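Side-chain contacts in prepilin-like protein (Thermus thermophilus, PDB 6QVF), which forms a competence-associated type IV pilin that probably acts as a DNA receptor at the pilus tip during natural transformation: residues A17-Q20 with V21-R25; R136-T139 with C140-Y144. One frame throughout, in Å; residues are numbered along the deposited sequence.

Interaction 1. Residues A17-Q20 with V21-R25; sequences AAVQ and VLERR
Q20 and R24 pair one turn apart on helix 2-30, the long helix that packs on the four-stranded antiparallel sheet in the manner of a type IV pilin. R24 NH2 donates to Q20 OE1 at 2.9 Å, with a bent N-H...O angle of 137°. The acceptor lies near the guanidinium plane, whereas the amide is turned 70° against it. A second bond, from R24 NH1 to Q20 OE1, is less certain, because NH1 is modelled too near a neighbouring atom. The two chains run side by side: Q20 is extended, CG anti to the backbone N (chi1 -177°), and R24 bends at chi3, which brings Q20 O over one face of its guanidinium, 3.8 Å above the plane. R24 NH2 also forms a salt bridge to E95, so an alanine in place of Q20 would probably leave the guanidinium with that carboxylate but without its partner on the helix, freer to swing. Behind these groups run regular i to i+4 bonds, such as L22 N to A18 O at 2.9 Å. Small A17 and A18 let the helix lie close to the strands, and branched V21 and L22 fill the same buried side against V102 and L134. On a more open side, long E23 reaches back across V19, whose methyl CG1 meets E23 CD at 3.7 Å.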
# COMPACT_ATOMS: atom_id res chain seq x y z
N ALA B 17 -13.23 8.13 1.95
CA ALA B 17 -13.40 7.48 3.24
C ALA B 17 -12.12 6.70 3.60
O ALA B 17 -11.63 6.78 4.75
CB ALA B 17 -14.57 6.55 3.19
N ALA B 18 -11.56 5.98 2.63
CA ALA B 18 -10.32 5.25 2.88
C ALA B 18 -9.21 6.22 3.28
O ALA B 18 -8.45 5.90 4.20
CB ALA B 18 -9.92 4.46 1.67
N VAL B 19 -9.06 7.34 2.56
CA VAL B 19 -7.98 8.28 2.85
C VAL B 19 -8.08 8.75 4.31
O VAL B 19 -7.05 8.90 5.01
CB VAL B 19 -7.98 9.46 1.86
CG1 VAL B 19 -7.15 10.63 2.37
CG2 VAL B 19 -7.44 8.99 0.52
N GLN B 20 -9.30 9.12 4.73
CA GLN B 20 -9.54 9.72 6.06
C GLN B 20 -9.06 8.73 7.14
O GLN B 20 -8.37 9.09 8.11
CB GLN B 20 -11.04 10.01 6.20
CG GLN B 20 -11.40 10.69 7.49
CD GLN B 20 -12.89 10.89 7.65
OE1 GLN B 20 -13.43 10.54 8.69
NE2 GLN B 20 -13.56 11.46 6.64
N VAL B 21 -9.43 7.47 6.99
CA VAL B 21 -9.07 6.44 7.96
C VAL B 21 -7.56 6.16 7.90
O VAL B 21 -6.89 6.04 8.92
CB VAL B 21 -9.89 5.17 7.73
CG1 VAL B 21 -9.44 4.04 8.65
CG2 VAL B 21 -11.38 5.47 7.89
N LEU B 22 -6.99 6.06 6.70
CA LEU B 22 -5.57 5.84 6.55
C LEU B 22 -4.78 6.96 7.22
O LEU B 22 -3.79 6.68 7.92
CB LEU B 22 -5.21 5.75 5.07
CG LEU B 22 -3.74 5.47 4.78
CD1 LEU B 22 -3.37 4.09 5.27
CD2 LEU B 22 -3.42 5.62 3.30
N GLU B 23 -5.24 8.21 7.07
CA GLU B 23 -4.54 9.37 7.67
C GLU B 23 -4.61 9.26 9.20
O GLU B 23 -3.59 9.48 9.91
CB GLU B 23 -5.20 10.68 7.21
CG GLU B 23 -4.83 11.10 5.80
CD GLU B 23 -5.57 12.30 5.22
OE1 GLU B 23 -6.71 12.65 5.70
OE2 GLU B 23 -4.99 12.91 4.30
N ARG B 24 -5.78 8.93 9.73
CA ARG B 24 -5.94 8.93 11.19
C ARG B 24 -5.12 7.80 11.81
O ARG B 24 -4.43 8.02 12.82
CB ARG B 24 -7.40 8.83 11.60
CG ARG B 24 -8.06 10.20 11.63
CD ARG B 24 -9.36 10.23 12.40
NE ARG B 24 -10.32 9.30 11.82
CZ ARG B 24 -11.09 9.60 10.79
NH1 ARG B 24 -11.08 10.83 10.30
NH2 ARG B 24 -11.82 8.64 10.25
N ARG B 25 -5.14 6.61 11.19
CA ARG B 25 -4.41 5.49 11.77
C ARG B 25 -2.89 5.66 11.58
O ARG B 25 -2.11 5.33 12.48
CB ARG B 25 -4.92 4.17 11.20
CG ARG B 25 -6.39 3.96 11.52
CD ARG B 25 -6.69 3.88 13.01
NE ARG B 25 -8.10 3.89 13.35
CZ ARG B 25 -8.58 3.83 14.60
NH1 ARG B 25 -7.77 3.76 15.66
NH2 ARG B 25 -9.90 3.80 14.77

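Interaction 2. Residues R136-T139 with C140-Y144; sequences RRVT and CYDVY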
# COMPACT_ATOMS: atom_id res chain seq x y z
N ARG B 136 -0.16 2.63 3.61
CA ARG B 136 0.96 3.48 3.88
C ARG B 136 2.01 2.65 4.63
O ARG B 136 1.67 1.89 5.52
CB ARG B 136 0.55 4.72 4.69
CG ARG B 136 1.72 5.63 5.01
CD ARG B 136 1.35 7.02 5.51
NE ARG B 136 2.55 7.79 5.82
CZ ARG B 136 2.57 8.89 6.53
NH1 ARG B 136 1.40 9.41 6.92
NH2 ARG B 136 3.75 9.40 6.90
N ARG B 137 3.25 2.84 4.22
CA ARG B 137 4.42 2.19 4.84
C ARG B 137 5.18 3.23 5.65
O ARG B 137 5.66 4.20 5.09
CB ARG B 137 5.34 1.62 3.76
CG ARG B 137 6.53 0.85 4.28
CD ARG B 137 7.33 0.22 3.16
NE ARG B 137 8.43 -0.66 3.62
CZ ARG B 137 9.69 -0.27 3.77
NH1 ARG B 137 10.02 0.99 3.52
NH2 ARG B 137 10.60 -1.17 4.11
N VAL B 138 5.30 2.98 6.95
CA VAL B 138 5.94 3.88 7.88
C VAL B 138 7.16 3.17 8.46
O VAL B 138 7.03 2.05 8.94
CB VAL B 138 4.96 4.30 9.00
CG1 VAL B 138 5.61 5.30 9.91
CG2 VAL B 138 3.65 4.89 8.46
N THR B 139 8.30 3.84 8.49
CA THR B 139 9.47 3.29 9.12
C THR B 139 9.82 4.09 10.36
O THR B 139 9.36 5.21 10.60
CB THR B 139 10.69 3.18 8.21
OG1 THR B 139 11.31 4.47 8.10
CG2 THR B 139 10.34 2.67 6.83
N CYS B 140 10.68 3.47 11.17
CA CYS B 140 11.13 4.09 12.38
C CYS B 140 11.89 5.38 12.10
O CYS B 140 11.98 6.22 12.97
CB CYS B 140 11.97 3.11 13.21
SG CYS B 140 13.36 2.39 12.30
N TYR B 141 12.40 5.55 10.88
CA TYR B 141 13.11 6.71 10.49
C TYR B 141 12.18 7.90 10.23
O TYR B 141 12.66 9.04 10.07
CB TYR B 141 13.98 6.45 9.26
CG TYR B 141 15.08 5.45 9.53
CD1 TYR B 141 16.19 5.85 10.24
CD2 TYR B 141 14.96 4.11 9.21
CE1 TYR B 141 17.22 4.96 10.52
CE2 TYR B 141 15.97 3.20 9.50
CZ TYR B 141 17.10 3.63 10.17
OH TYR B 141 18.12 2.77 10.48
N ASP B 142 10.87 7.66 10.16
CA ASP B 142 9.94 8.70 9.81
C ASP B 142 9.42 9.51 11.00
O ASP B 142 8.69 10.51 10.79
CB ASP B 142 8.74 8.08 9.08
CG ASP B 142 9.14 7.43 7.76
OD1 ASP B 142 10.15 7.88 7.15
OD2 ASP B 142 8.39 6.54 7.29
N VAL B 143 9.79 9.11 12.24
CA VAL B 143 9.33 9.87 13.38
C VAL B 143 10.17 11.17 13.46
O VAL B 143 11.20 11.27 12.85
CB VAL B 143 9.40 9.07 14.70
CG1 VAL B 143 8.53 7.84 14.66
CG2 VAL B 143 10.80 8.73 15.10
N TYR B 144 9.69 12.10 14.28
CA TYR B 144 10.40 13.32 14.59
C TYR B 144 10.72 13.32 16.08
O TYR B 144 9.84 13.08 16.90
CB TYR B 144 9.59 14.59 14.27
CG TYR B 144 10.32 15.83 14.68
CD1 TYR B 144 11.27 16.40 13.84
CD2 TYR B 144 10.19 16.33 15.96
CE1 TYR B 144 12.03 17.49 14.25
CE2 TYR B 144 10.96 17.41 16.39
CZ TYR B 144 11.87 17.99 15.52
OH TYR B 144 12.65 19.05 15.88
O HOH W 1 6.48 8.21 6.23
O HOH W 2 8.16 5.26 4.96
O HOH W 3 11.68 6.06 5.95
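At T139 the chain leaves its extended strand, and C140 to D142 take helical phi/psi values, folding 139-142 into a type I beta-turn in which D142 N bonds to T139 O at 2.9 Å. The D142 side chain answers in the other direction: T139 N donates to D142 OD2 at 3.0 Å, almost straight at 177°, though it meets the carboxylate from above its plane. An aspartate suits this place because its short chain, with CG anti to the carbonyl carbon (chi1 -63°), can turn back onto the strand end and accept from a backbone N-H. T139 adds an ST turn: at chi1 79° OG1 sits between the backbone N and the carbonyl carbon, where it accepts from Y141 N at 3.2 Å and lies at the edge of the Y141 ring. Water extends the network. One molecule donates both to R137 O and to D142 OD2, each at 2.7 Å; another joins T139 OG1 to D142 OD1, and a third links R136 NH2 to D142 OD2, its bond to the carboxylate being weak. R136 NH2 itself stays 5.5 Å from D142 OD2, so its positive charge probably favours the ionised aspartate without direct contact. V138 supplies the apolar side, CG1 passing D142 OD2 at 4.0 Å before the chain turns. C140, within the turn, is tied to C155 by a disulfide. Strand 131-139 bonds along strand 117-125, V138 and R136 rest on L30 of helix 2-30, and R136 and R137 pair antiparallel with a strand of the second subunit, continuing the sheet across the interface.

From the N terminus, interaction 1 comes first, within the continuous helix 2-30, and interaction 2 follows more than a hundred residues later, where strand 131-139 gives way to the loop leading to strand 167-169. Both are local, so neither closes a long loop; they stand in series and do not nest or cross. Their centres are 16 Å apart, yet they meet where L22 CD1 packs 3.9 Å from R136 N, joining the buried side of the helix to strand 131-139. Interaction 1 thus belongs to the helix lying over the sheet, and interaction 2 to the point where the last strand that this chain gives the sheet turns into the disulfide-bonded loop.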